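Local coordinates for xylose isomerase-like TIM barrel domain-containing protein (Thermus thermophilus, PDB 3AYV) that is of uncharacterised function but binds zinc ions in a xylose isomerase-like TIM barrel and has been suggested to take part in protection against oxidative stress, at residues 120-125 / 131-136; 95-100 / 109-114; 55-60 / 75-80; 39-44 / 86-91. All coordinates share one frame; numbering follows the deposited sequence.

Interaction 1 of 4, residues 120-125 / 131-136. With ZN (zinc ion), chain E; ZN (zinc ion), chain F.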
loop_
_atom_site.group_PDB
_atom_site.type_symbol
_atom_site.label_atom_id
_atom_site.label_comp_id
_atom_site.label_asym_id
_atom_site.label_seq_id
_atom_site.Cartn_x
_atom_site.Cartn_y
_atom_site.Cartn_z
ATOM N N GLY A 120 13.634 3.407 11.602
ATOM C CA GLY A 120 15.016 3.835 11.247
ATOM C C GLY A 120 15.730 2.835 10.330
ATOM O O GLY A 120 16.182 3.211 9.239
ATOM N N LEU A 121 15.820 1.574 10.764
ATOM C CA LEU A 121 16.536 0.514 10.002
ATOM C C LEU A 121 15.852 0.162 8.697
ATOM O O LEU A 121 16.504 -0.207 7.719
ATOM C CB LEU A 121 16.712 -0.761 10.832
ATOM C CG LEU A 121 17.658 -0.721 12.037
ATOM C CD1 LEU A 121 17.684 -2.113 12.688
ATOM C CD2 LEU A 121 19.098 -0.218 11.707
ATOM N N VAL A 122 14.521 0.256 8.691
ATOM C CA VAL A 122 13.755 -0.046 7.494
ATOM C C VAL A 122 13.943 1.027 6.427
ATOM O O VAL A 122 14.185 0.703 5.258
ATOM C CB VAL A 122 12.259 -0.213 7.827
ATOM C CG1 VAL A 122 11.477 -0.667 6.589
ATOM C CG2 VAL A 122 12.145 -1.234 8.935
ATOM N N VAL A 123 13.852 2.295 6.826
ATOM C CA VAL A 123 14.105 3.410 5.902
ATOM C C VAL A 123 15.551 3.332 5.359
ATOM O O VAL A 123 15.790 3.559 4.159
ATOM C CB VAL A 123 13.842 4.768 6.584
ATOM C CG1 VAL A 123 14.260 5.953 5.690
ATOM C CG2 VAL A 123 12.331 4.887 6.878
ATOM N N ARG A 124 16.490 3.007 6.245
ATOM C CA ARG A 124 17.897 2.913 5.839
ATOM C C ARG A 124 18.099 1.792 4.821
ATOM O O ARG A 124 18.818 1.983 3.813
ATOM C CB ARG A 124 18.822 2.759 7.051
ATOM C CG ARG A 124 18.881 4.013 7.949
ATOM C CD ARG A 124 19.600 3.690 9.278
ATOM N NE ARG A 124 20.940 3.142 9.043
ATOM C CZ ARG A 124 21.829 2.867 9.999
ATOM N NH1 ARG A 124 21.531 3.068 11.280
ATOM N NH2 ARG A 124 23.027 2.386 9.673
ATOM N N ARG A 125 17.446 0.646 5.040
ATOM C CA ARG A 125 17.561 -0.495 4.116
ATOM C C ARG A 125 16.967 -0.153 2.747
ATOM O O ARG A 125 17.554 -0.482 1.707
ATOM C CB ARG A 125 16.905 -1.784 4.699
ATOM C CG ARG A 125 17.116 -3.061 3.862
ATOM C CD ARG A 125 18.623 -3.353 3.629
ATOM N NE ARG A 125 18.859 -4.646 2.956
ATOM C CZ ARG A 125 19.819 -4.873 2.054
ATOM N NH1 ARG A 125 20.644 -3.898 1.682
ATOM N NH2 ARG A 125 19.945 -6.072 1.493
ATOM N N VAL A 131 14.903 1.548 -3.142
ATOM C CA VAL A 131 13.453 1.300 -3.141
ATOM C C VAL A 131 12.796 2.420 -2.330
ATOM O O VAL A 131 13.245 2.747 -1.216
ATOM C CB VAL A 131 13.153 -0.069 -2.495
ATOM C CG1 VAL A 131 11.622 -0.305 -2.349
ATOM C CG2 VAL A 131 13.848 -1.218 -3.281
ATOM N N ARG A 132 11.762 3.040 -2.897
ATOM C CA ARG A 132 11.040 4.115 -2.217
ATOM C C ARG A 132 10.023 3.496 -1.239
ATOM O O ARG A 132 9.200 2.686 -1.658
ATOM C CB ARG A 132 10.296 4.953 -3.258
ATOM C CG ARG A 132 9.325 6.008 -2.718
ATOM C CD ARG A 132 10.053 7.099 -1.903
ATOM N NE ARG A 132 9.175 8.235 -1.628
ATOM C CZ ARG A 132 9.513 9.261 -0.850
ATOM N NH1 ARG A 132 10.715 9.282 -0.293
ATOM N NH2 ARG A 132 8.656 10.263 -0.625
ATOM N N LEU A 133 10.096 3.875 0.045
ATOM C CA LEU A 133 9.247 3.261 1.090
ATOM C C LEU A 133 8.009 4.099 1.288
ATOM O O LEU A 133 8.094 5.321 1.405
ATOM C CB LEU A 133 10.008 3.181 2.417
ATOM C CG LEU A 133 9.510 2.274 3.531
ATOM C CD1 LEU A 133 9.485 0.791 3.079
ATOM C CD2 LEU A 133 10.354 2.415 4.801
ATOM N N LEU A 134 6.846 3.448 1.339
ATOM C CA LEU A 134 5.588 4.190 1.437
ATOM C C LEU A 134 4.764 3.632 2.571
ATOM O O LEU A 134 4.513 2.441 2.622
ATOM C CB LEU A 134 4.757 4.083 0.149
ATOM C CG LEU A 134 5.480 4.475 -1.140
ATOM C CD1 LEU A 134 4.672 4.002 -2.337
ATOM C CD2 LEU A 134 5.670 5.999 -1.149
ATOM N N LEU A 135 4.321 4.516 3.454
ATOM C CA LEU A 135 3.405 4.133 4.533
ATOM C C LEU A 135 1.962 4.344 4.104
ATOM O O LEU A 135 1.592 5.433 3.653
ATOM C CB LEU A 135 3.736 4.994 5.781
ATOM C CG LEU A 135 2.853 4.907 7.037
ATOM C CD1 LEU A 135 2.749 3.453 7.494
ATOM C CD2 LEU A 135 3.472 5.786 8.092
ATOM N N GLU A 136 1.137 3.300 4.264
ATOM C CA GLU A 136 -0.279 3.328 3.847
ATOM C C GLU A 136 -1.164 3.502 5.086
ATOM O O GLU A 136 -0.845 2.934 6.142
ATOM C CB GLU A 136 -0.597 2.000 3.153
ATOM C CG GLU A 136 -2.008 1.838 2.712
ATOM C CD GLU A 136 -2.356 0.401 2.363
ATOM O OE1 GLU A 136 -1.473 -0.451 2.196
ATOM O OE2 GLU A 136 -3.543 0.116 2.243
HETATM ZN ZN ZN E . -2.265 -2.214 2.338
HETATM ZN ZN ZN F . -4.640 -0.490 0.536
HETATM O O HOH W 1 -3.325 -2.648 0.574
HETATM O O HOH W 2 -3.814 -4.048 2.870
HETATM O O HOH W 3 -6.063 -2.429 0.808
#

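Interaction 2 of 4, residues 95-100 / 109-114. With ZN (zinc ion), chain E.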
loop_
_atom_site.group_PDB
_atom_site.type_symbol
_atom_site.label_atom_id
_atom_site.label_comp_id
_atom_site.label_asym_id
_atom_site.label_seq_id
_atom_site.Cartn_x
_atom_site.Cartn_y
_atom_site.Cartn_z
ATOM N N PHE A 95 3.810 -0.403 3.128
ATOM C CA PHE A 95 3.670 -1.110 4.402
ATOM C C PHE A 95 2.647 -0.361 5.265
ATOM O O PHE A 95 2.298 0.809 4.989
ATOM C CB PHE A 95 5.039 -1.263 5.116
ATOM C CG PHE A 95 5.524 0.015 5.748
ATOM C CD1 PHE A 95 6.156 0.987 4.972
ATOM C CD2 PHE A 95 5.339 0.256 7.114
ATOM C CE1 PHE A 95 6.573 2.188 5.532
ATOM C CE2 PHE A 95 5.763 1.464 7.699
ATOM C CZ PHE A 95 6.386 2.430 6.901
ATOM N N HIS A 96 2.117 -1.054 6.275
ATOM C CA HIS A 96 1.154 -0.451 7.206
ATOM C C HIS A 96 1.852 -0.012 8.485
ATOM O O HIS A 96 2.927 -0.525 8.798
ATOM C CB HIS A 96 0.126 -1.516 7.640
ATOM C CG HIS A 96 -0.791 -1.954 6.547
ATOM N ND1 HIS A 96 -1.831 -2.832 6.777
ATOM C CD2 HIS A 96 -0.856 -1.631 5.237
ATOM C CE1 HIS A 96 -2.480 -3.052 5.646
ATOM N NE2 HIS A 96 -1.901 -2.346 4.696
ATOM N N SER A 97 1.224 0.883 9.259
ATOM C CA SER A 97 1.861 1.344 10.522
ATOM C C SER A 97 1.903 0.298 11.645
ATOM O O SER A 97 2.695 0.434 12.596
ATOM C CB SER A 97 1.192 2.628 11.040
ATOM O OG SER A 97 -0.046 2.318 11.685
ATOM N N GLY A 98 1.039 -0.708 11.564
ATOM C CA GLY A 98 0.971 -1.712 12.624
ATOM C C GLY A 98 -0.060 -1.358 13.701
ATOM O O GLY A 98 -0.328 -2.169 14.602
ATOM N N ILE A 99 -0.656 -0.172 13.598
ATOM C CA ILE A 99 -1.618 0.279 14.636
ATOM C C ILE A 99 -2.834 -0.690 14.685
ATOM O O ILE A 99 -3.352 -1.079 13.634
ATOM C CB ILE A 99 -2.031 1.747 14.433
ATOM C CG1 ILE A 99 -2.697 2.288 15.720
ATOM C CG2 ILE A 99 -3.005 1.908 13.196
ATOM C CD1 ILE A 99 -3.182 3.769 15.614
ATOM N N PRO A 100 -3.231 -1.132 15.892
ATOM C CA PRO A 100 -4.442 -1.973 16.058
ATOM C C PRO A 100 -5.670 -1.176 15.689
ATOM O O PRO A 100 -5.657 0.040 15.768
ATOM C CB PRO A 100 -4.506 -2.230 17.576
ATOM C CG PRO A 100 -3.148 -1.936 18.100
ATOM C CD PRO A 100 -2.541 -0.884 17.177
ATOM N N LEU A 109 -1.678 9.170 17.962
ATOM C CA LEU A 109 -0.692 10.245 17.937
ATOM C C LEU A 109 0.533 9.896 18.758
ATOM O O LEU A 109 1.665 10.144 18.329
ATOM C CB LEU A 109 -1.339 11.570 18.431
ATOM C CG LEU A 109 -0.398 12.791 18.403
ATOM C CD1 LEU A 109 0.225 13.046 17.005
ATOM C CD2 LEU A 109 -1.133 14.055 18.939
ATOM N N GLU A 110 0.332 9.276 19.921
ATOM C CA GLU A 110 1.460 8.906 20.776
ATOM C C GLU A 110 2.370 7.841 20.139
ATOM O O GLU A 110 3.525 7.733 20.490
ATOM C CB GLU A 110 0.968 8.397 22.132
ATOM C CG GLU A 110 0.378 9.501 23.008
ATOM C CD GLU A 110 -0.236 8.943 24.294
ATOM O OE1 GLU A 110 -1.418 8.509 24.265
ATOM O OE2 GLU A 110 0.468 8.926 25.334
ATOM N N ARG A 111 1.837 7.061 19.199
ATOM C CA ARG A 111 2.648 6.079 18.504
ATOM C C ARG A 111 3.535 6.713 17.446
ATOM O O ARG A 111 4.447 6.027 16.959
ATOM C CB ARG A 111 1.767 5.058 17.784
ATOM C CG ARG A 111 1.123 3.993 18.657
ATOM C CD ARG A 111 0.146 3.126 17.797
ATOM N NE ARG A 111 0.801 2.558 16.611
ATOM C CZ ARG A 111 1.266 1.312 16.546
ATOM N NH1 ARG A 111 1.116 0.498 17.594
ATOM N NH2 ARG A 111 1.872 0.856 15.436
ATOM N N ALA A 112 3.264 7.961 17.048
ATOM C CA ALA A 112 3.908 8.501 15.809
ATOM C C ALA A 112 5.443 8.557 15.859
ATOM O O ALA A 112 6.135 8.071 14.940
ATOM C CB ALA A 112 3.344 9.872 15.453
ATOM N N LEU A 113 5.997 9.193 16.885
ATOM C CA LEU A 113 7.459 9.308 16.920
ATOM C C LEU A 113 8.145 7.979 17.288
ATOM O O LEU A 113 9.205 7.661 16.723
ATOM C CB LEU A 113 7.937 10.491 17.793
ATOM C CG LEU A 113 7.977 11.852 17.046
ATOM C CD1 LEU A 113 8.935 11.834 15.834
ATOM C CD2 LEU A 113 6.591 12.353 16.639
ATOM N N PRO A 114 7.540 7.177 18.205
ATOM C CA PRO A 114 8.118 5.857 18.420
ATOM C C PRO A 114 8.139 5.023 17.134
ATOM O O PRO A 114 9.107 4.281 16.891
ATOM C CB PRO A 114 7.178 5.241 19.478
ATOM C CG PRO A 114 6.842 6.439 20.335
ATOM C CD PRO A 114 6.600 7.525 19.293
HETATM ZN ZN ZN E . -2.265 -2.214 2.338
HETATM O O HOH W 1 -3.325 -2.648 0.574
HETATM O O HOH W 2 -3.814 -4.048 2.870
#

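Interaction 3 of 4, residues 55-60 / 75-80. With ZN (zinc ion), chain E.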
loop_
_atom_site.group_PDB
_atom_site.type_symbol
_atom_site.label_atom_id
_atom_site.label_comp_id
_atom_site.label_asym_id
_atom_site.label_seq_id
_atom_site.Cartn_x
_atom_site.Cartn_y
_atom_site.Cartn_z
ATOM N N HIS A 55 3.839 -4.923 -1.989
ATOM C CA HIS A 55 3.240 -4.692 -0.662
ATOM C C HIS A 55 3.975 -5.586 0.315
ATOM O O HIS A 55 4.003 -6.810 0.160
ATOM C CB HIS A 55 1.748 -5.042 -0.679
ATOM C CG HIS A 55 0.997 -4.450 0.469
ATOM N ND1 HIS A 55 1.352 -4.671 1.789
ATOM C CD2 HIS A 55 -0.064 -3.611 0.499
ATOM C CE1 HIS A 55 0.529 -3.995 2.578
ATOM N NE2 HIS A 55 -0.345 -3.357 1.820
ATOM N N LEU A 56 4.633 -4.972 1.304
ATOM C CA LEU A 56 5.379 -5.695 2.308
ATOM C C LEU A 56 4.418 -6.457 3.216
ATOM O O LEU A 56 3.231 -6.166 3.220
ATOM C CB LEU A 56 6.268 -4.739 3.110
ATOM C CG LEU A 56 7.340 -4.032 2.274
ATOM C CD1 LEU A 56 8.016 -2.966 3.079
ATOM C CD2 LEU A 56 8.404 -5.070 1.796
ATOM N N PRO A 57 4.911 -7.495 3.900
ATOM C CA PRO A 57 4.031 -8.228 4.837
ATOM C C PRO A 57 3.394 -7.276 5.851
ATOM O O PRO A 57 3.999 -6.226 6.180
ATOM C CB PRO A 57 5.011 -9.177 5.542
ATOM C CG PRO A 57 6.088 -9.433 4.447
ATOM C CD PRO A 57 6.270 -8.077 3.853
ATOM N N PHE A 58 2.197 -7.627 6.344
ATOM C CA PHE A 58 1.536 -6.793 7.341
ATOM C C PHE A 58 0.667 -7.561 8.344
ATOM O O PHE A 58 0.405 -7.041 9.430
ATOM C CB PHE A 58 0.662 -5.725 6.673
ATOM C CG PHE A 58 -0.511 -6.291 5.927
ATOM C CD1 PHE A 58 -1.767 -6.409 6.550
ATOM C CD2 PHE A 58 -0.368 -6.716 4.603
ATOM C CE1 PHE A 58 -2.845 -6.942 5.868
ATOM C CE2 PHE A 58 -1.454 -7.260 3.895
ATOM C CZ PHE A 58 -2.692 -7.371 4.526
ATOM N N TRP A 59 0.154 -8.727 7.950
ATOM C CA TRP A 59 -0.800 -9.417 8.829
ATOM C C TRP A 59 -0.163 -9.698 10.185
ATOM O O TRP A 59 0.886 -10.334 10.258
ATOM C CB TRP A 59 -1.311 -10.720 8.201
ATOM C CG TRP A 59 -2.394 -10.535 7.187
ATOM C CD1 TRP A 59 -2.324 -10.843 5.858
ATOM C CD2 TRP A 59 -3.717 -10.021 7.416
ATOM N NE1 TRP A 59 -3.524 -10.563 5.246
ATOM C CE2 TRP A 59 -4.387 -10.032 6.175
ATOM C CE3 TRP A 59 -4.385 -9.515 8.545
ATOM C CZ2 TRP A 59 -5.716 -9.586 6.026
ATOM C CZ3 TRP A 59 -5.714 -9.062 8.397
ATOM C CH2 TRP A 59 -6.356 -9.104 7.144
ATOM N N ASN A 60 -0.823 -9.233 11.262
ATOM C CA ASN A 60 -0.357 -9.472 12.631
ATOM C C ASN A 60 1.015 -8.907 12.949
ATOM O O ASN A 60 1.672 -9.363 13.871
ATOM C CB ASN A 60 -0.380 -10.971 12.953
ATOM C CG ASN A 60 -1.752 -11.581 12.741
ATOM O OD1 ASN A 60 -1.947 -12.412 11.840
ATOM N ND2 ASN A 60 -2.729 -11.141 13.550
ATOM N N LEU A 75 10.191 -6.592 12.240
ATOM C CA LEU A 75 11.415 -6.044 11.659
ATOM C C LEU A 75 12.008 -6.987 10.609
ATOM O O LEU A 75 12.324 -6.527 9.492
ATOM C CB LEU A 75 12.435 -5.677 12.742
ATOM C CG LEU A 75 13.700 -4.955 12.252
ATOM C CD1 LEU A 75 13.326 -3.643 11.531
ATOM C CD2 LEU A 75 14.623 -4.695 13.460
ATOM N N ARG A 76 12.124 -8.281 10.938
ATOM C CA ARG A 76 12.645 -9.283 9.977
ATOM C C ARG A 76 11.805 -9.357 8.697
ATOM O O ARG A 76 12.358 -9.406 7.574
ATOM C CB ARG A 76 12.800 -10.674 10.622
ATOM C CG ARG A 76 13.897 -10.776 11.679
ATOM C CD ARG A 76 14.153 -12.241 12.170
ATOM N NE ARG A 76 12.983 -12.977 12.688
ATOM C CZ ARG A 76 12.584 -12.970 13.968
ATOM N NH1 ARG A 76 13.208 -12.232 14.877
ATOM N NH2 ARG A 76 11.527 -13.675 14.336
ATOM N N ARG A 77 10.477 -9.333 8.851
ATOM C CA ARG A 77 9.548 -9.363 7.715
ATOM C C ARG A 77 9.703 -8.147 6.774
ATOM O O ARG A 77 9.698 -8.304 5.518
ATOM C CB ARG A 77 8.093 -9.450 8.208
ATOM C CG ARG A 77 7.711 -10.817 8.797
ATOM C CD ARG A 77 7.475 -11.822 7.709
ATOM N NE ARG A 77 6.982 -13.122 8.185
ATOM C CZ ARG A 77 7.660 -14.260 8.126
ATOM N NH1 ARG A 77 8.904 -14.288 7.638
ATOM N NH2 ARG A 77 7.089 -15.381 8.539
ATOM N N LEU A 78 9.797 -6.944 7.355
ATOM C CA LEU A 78 9.954 -5.743 6.547
ATOM C C LEU A 78 11.314 -5.725 5.807
ATOM O O LEU A 78 11.365 -5.442 4.611
ATOM C CB LEU A 78 9.801 -4.473 7.395
ATOM C CG LEU A 78 8.400 -4.311 8.010
ATOM C CD1 LEU A 78 8.386 -3.039 8.832
ATOM C CD2 LEU A 78 7.318 -4.237 6.900
ATOM N N LEU A 79 12.376 -6.048 6.523
ATOM C CA LEU A 79 13.740 -6.054 5.947
ATOM C C LEU A 79 13.912 -7.119 4.847
ATOM O O LEU A 79 14.450 -6.824 3.760
ATOM C CB LEU A 79 14.781 -6.211 7.052
ATOM C CG LEU A 79 14.900 -5.038 8.046
ATOM C CD1 LEU A 79 15.873 -5.432 9.162
ATOM C CD2 LEU A 79 15.358 -3.749 7.359
ATOM N N PHE A 80 13.409 -8.320 5.092
ATOM C CA PHE A 80 13.501 -9.384 4.093
ATOM C C PHE A 80 12.631 -9.075 2.883
ATOM O O PHE A 80 13.072 -9.233 1.726
ATOM C CB PHE A 80 13.184 -10.758 4.685
ATOM C CG PHE A 80 13.710 -11.900 3.842
ATOM C CD1 PHE A 80 14.996 -11.833 3.293
ATOM C CD2 PHE A 80 12.923 -13.000 3.568
ATOM C CE1 PHE A 80 15.490 -12.871 2.496
ATOM C CE2 PHE A 80 13.415 -14.057 2.777
ATOM C CZ PHE A 80 14.681 -13.990 2.246
HETATM ZN ZN ZN E . -2.265 -2.214 2.338
HETATM O O HOH W 1 -3.325 -2.648 0.574
HETATM O O HOH W 2 -3.814 -4.048 2.870
#

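Interaction 4 of 4, residues 39-44 / 86-91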
loop_
_atom_site.group_PDB
_atom_site.type_symbol
_atom_site.label_atom_id
_atom_site.label_comp_id
_atom_site.label_asym_id
_atom_site.label_seq_id
_atom_site.Cartn_x
_atom_site.Cartn_y
_atom_site.Cartn_z
ATOM N N ALA A 39 12.846 -19.602 -6.247
ATOM C CA ALA A 39 12.409 -19.890 -7.614
ATOM C C ALA A 39 11.207 -19.049 -8.036
ATOM O O ALA A 39 11.108 -18.650 -9.205
ATOM C CB ALA A 39 12.111 -21.387 -7.785
ATOM N N LEU A 40 10.303 -18.770 -7.088
ATOM C CA LEU A 40 9.118 -17.968 -7.388
ATOM C C LEU A 40 9.469 -16.521 -7.739
ATOM O O LEU A 40 8.800 -15.897 -8.567
ATOM C CB LEU A 40 8.108 -18.000 -6.232
ATOM C CG LEU A 40 7.302 -19.269 -5.921
ATOM C CD1 LEU A 40 6.485 -19.002 -4.663
ATOM C CD2 LEU A 40 6.389 -19.727 -7.061
ATOM N N PHE A 41 10.528 -16.009 -7.114
ATOM C CA PHE A 41 11.015 -14.653 -7.373
ATOM C C PHE A 41 11.757 -14.589 -8.712
ATOM O O PHE A 41 11.585 -13.637 -9.493
ATOM C CB PHE A 41 11.894 -14.172 -6.217
ATOM C CG PHE A 41 11.112 -13.867 -4.976
ATOM C CD1 PHE A 41 10.514 -12.617 -4.805
ATOM C CD2 PHE A 41 10.920 -14.848 -4.008
ATOM C CE1 PHE A 41 9.750 -12.339 -3.660
ATOM C CE2 PHE A 41 10.160 -14.582 -2.863
ATOM C CZ PHE A 41 9.572 -13.317 -2.697
ATOM N N GLN A 42 12.563 -15.617 -8.971
ATOM C CA GLN A 42 13.242 -15.774 -10.270
ATOM C C GLN A 42 12.221 -15.881 -11.405
ATOM O O GLN A 42 12.318 -15.179 -12.417
ATOM C CB GLN A 42 14.143 -17.007 -10.260
ATOM C CG GLN A 42 15.407 -16.890 -9.410
ATOM C CD GLN A 42 16.361 -18.070 -9.617
ATOM O OE1 GLN A 42 16.644 -18.473 -10.761
ATOM N NE2 GLN A 42 16.871 -18.626 -8.511
ATOM N N SER A 43 11.228 -16.750 -11.222
ATOM C CA SER A 43 10.187 -16.941 -12.211
ATOM C C SER A 43 9.401 -15.662 -12.498
ATOM O O SER A 43 9.062 -15.392 -13.650
ATOM C CB SER A 43 9.255 -18.079 -11.796
ATOM O OG SER A 43 8.012 -17.983 -12.470
ATOM N N LEU A 44 9.110 -14.872 -11.462
ATOM C CA LEU A 44 8.343 -13.649 -11.651
ATOM C C LEU A 44 9.159 -12.591 -12.381
ATOM O O LEU A 44 8.670 -11.958 -13.307
ATOM C CB LEU A 44 7.830 -13.102 -10.312
ATOM C CG LEU A 44 7.054 -11.777 -10.328
ATOM C CD1 LEU A 44 5.887 -11.760 -11.335
ATOM C CD2 LEU A 44 6.564 -11.472 -8.900
ATOM N N ALA A 86 13.800 -5.492 -3.983
ATOM C CA ALA A 86 14.969 -5.041 -4.760
ATOM C C ALA A 86 15.320 -6.068 -5.830
ATOM O O ALA A 86 15.646 -5.699 -6.965
ATOM C CB ALA A 86 16.163 -4.800 -3.836
ATOM N N GLU A 87 15.235 -7.344 -5.466
ATOM C CA GLU A 87 15.456 -8.445 -6.382
ATOM C C GLU A 87 14.468 -8.423 -7.560
ATOM O O GLU A 87 14.839 -8.728 -8.709
ATOM C CB GLU A 87 15.404 -9.780 -5.625
ATOM C CG GLU A 87 15.415 -11.014 -6.522
ATOM C CD GLU A 87 15.430 -12.333 -5.751
ATOM O OE1 GLU A 87 15.279 -12.320 -4.498
ATOM O OE2 GLU A 87 15.601 -13.381 -6.420
ATOM N N LEU A 88 13.221 -8.051 -7.283
ATOM C CA LEU A 88 12.206 -7.945 -8.316
ATOM C C LEU A 88 12.286 -6.628 -9.071
ATOM O O LEU A 88 11.487 -6.394 -9.979
ATOM C CB LEU A 88 10.803 -8.107 -7.708
ATOM C CG LEU A 88 10.464 -9.462 -7.078
ATOM C CD1 LEU A 88 9.184 -9.290 -6.271
ATOM C CD2 LEU A 88 10.292 -10.541 -8.155
ATOM N N GLY A 89 13.245 -5.771 -8.712
ATOM C CA GLY A 89 13.354 -4.440 -9.317
ATOM C C GLY A 89 12.194 -3.499 -9.008
ATOM O O GLY A 89 11.818 -2.667 -9.836
ATOM N N ALA A 90 11.616 -3.623 -7.811
ATOM C CA ALA A 90 10.506 -2.754 -7.407
ATOM C C ALA A 90 10.929 -1.321 -7.278
ATOM O O ALA A 90 12.034 -1.034 -6.791
ATOM C CB ALA A 90 9.904 -3.245 -6.051
ATOM N N ASP A 91 10.067 -0.409 -7.701
ATOM C CA ASP A 91 10.342 1.012 -7.504
ATOM C C ASP A 91 9.926 1.461 -6.102
ATOM O O ASP A 91 10.600 2.295 -5.490
ATOM C CB ASP A 91 9.754 1.908 -8.616
ATOM C CG ASP A 91 8.209 1.834 -8.732
ATOM O OD1 ASP A 91 7.531 1.035 -8.032
ATOM O OD2 ASP A 91 7.667 2.618 -9.546
#

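Interaction 1 of 4, residues 120-125 / 131-136
Leu133, on the barrel strand 132-136, sends one methyl between two valines of helix 120-129, which packs against the outside of the barrel. Leu133 points toward the helix, and its CD2 lies 3.7 Å from Val122 CG1 and 3.8 Å from Val123 CG2. Against each valine the leucine side chain stands at roughly a right angle, so the meeting is one of methyl ends and not of flanks. The two valines hold nearly the same rotamer yet offer different branches: Val122 uses CG1, which lies anti to the backbone N (chi1 -174°), whereas Val123 uses CG2, the branch lying beside its N. Beta-branched residues suit these positions because a methyl can be turned to the strand from either of two successive helix residues, while leucine is long enough to span the gap between layers. By strand alternation Glu136 faces the barrel interior, where its carboxylate bridges two zinc ions, OE1 at 1.9 Å from one and OE2 at 2.1 Å from the other, with OE2 also at a longer 2.7 Å from the first. The helix-strand contact is thus wholly apolar and buried, and the metal chemistry is kept to the other side of the strand.

Interaction 2 of 4, residues 95-100 / 109-114
The guanidinium of Arg111 lies flat against the turn that follows strand 92-96. Ile99 CA sits over the centre of one face, 3.5 Å above the plane, and Pro100 CD lies over the same face, 3.9 Å from Arg111 NH1. At the edge, in the plane, is the carbonyl oxygen of Ser97, 3.0 Å from Arg111 NH2. The arginine reaches this place because its chain bends at chi3 (54°), which also brings Arg111 CD to 3.6 Å from Ile99 CG1, so that its aliphatic part meets the isoleucine obliquely. Outside the two segments, Arg111 NH2 forms a salt bridge with Asp62. The turn has its own brace: Ser97 OG accepts a hydrogen bond from Ile99 N (3.2 Å), an ST turn, and also bonds to Glu140. Gly98 suits its position because its positive phi would jam a side chain against the preceding carbonyl, and a CB would come close to Arg111 NH2. Just before the turn, His96 binds a zinc ion through NE2 at 2.4 Å. With an alanine in place of this arginine, Asp62 would probably lose its cationic mate and the backbone at Ile99 its cover. The contact thus rests one guanidinium face on the backbone of Ile99 and the ring of Pro100 and turns an edge to a carbonyl oxygen, tying the strand's exit to segment 109-114 while Asp62 balances the charge.

Interaction 3 of 4, residues 55-60 / 75-80
Arg77, the first residue of 75-80 to touch the segment 55-60, meets Pro57 with the base of its side chain: Arg77 CB is 4.1 Å from Pro57 CB. Its backbone takes part as well, since Arg77 O lies 3.8 Å from Pro57 CD, and the compact proline ring suits a place so close to a helix backbone. Beyond CB the arginine bends at chi2 (-77°) and packs on loop residues such as Pro32 and Leu61. Leu78 follows. Its CD2 comes within 4.0 Å of Leu56 CB, the two leucines crossing at about a right angle, and the same methyl approaches Pro57 O at 3.9 Å. Leu56 also supports the metal site from the second shell: His55 ND1 donates to Leu56 O (2.8 Å), in the carbonyl plane and on a lone pair, which fixes the ring while His55 NE2 binds zinc at 2.3 Å. The C-terminal ends of the strands, here that of 52-55, are where TIM barrels place their active sites, in this protein including a zinc ligand.

Interaction 4 of 4, residues 39-44 / 86-91
Apolar contacts carry most of this meeting, and Leu88 is at their centre. Its CD1 comes to the edge of the Phe41 ring, 3.9 Å from Phe41 CD1, with Leu88 CG beside the same ring carbon in the ring plane. The other methyl, Leu88 CD2, turns to Leu44 and lies 3.9 Å from Leu44 CD2. One leucine thus serves two residues a helical turn apart, crossing each at about a right angle, and its forked end fits it for that. Leu88 CD2 also packs on a backbone oxygen, Phe41 O, at 3.6 Å. Replacing Leu88 with an alanine would probably open a gap between Phe41 and Leu44 and free the phenyl ring to shift. The Glu87 chain is extended, CG anti to the backbone N (chi1 171°), which carries its carboxylate across to pack OE2 3.8 Å from Phe41 CB. The polar part lies outside: Glu87 OE1 forms a salt bridge with Arg84, which makes a cation-pi contact with Phe41. Gly89 then ends helix 68-87 in a Schellman motif, its positive phi (66°) favouring glycine. In the fold, the contact joins helix 38-47 to the end of helix 68-87, with Leu88 also resting on Leu52 of strand 52-55.

In the fold
Interactions 1, 2 and 3 converge on one zinc ion, bound by Glu136, His96 and His55 from three consecutive barrel strands; Glu136 OE1 lies 3.2 Å from His96 NE2. The centres of interactions 1 and 3 are about 11 Å apart, and their helices pack through Val122 CG2 and Leu75 CD1 at 3.7 Å. Strands 92-96 and 132-136 pair where Leu134 O and Phe95 N are 3.0 Å apart, a probable hydrogen bond between interactions 1 and 2. Interaction 4 shares helix 68-87 with interaction 3, which is nested in the chain loop it closes. Its centre lies about 29 Å from that of interaction 2, toward the opposite end of the barrel from the metals.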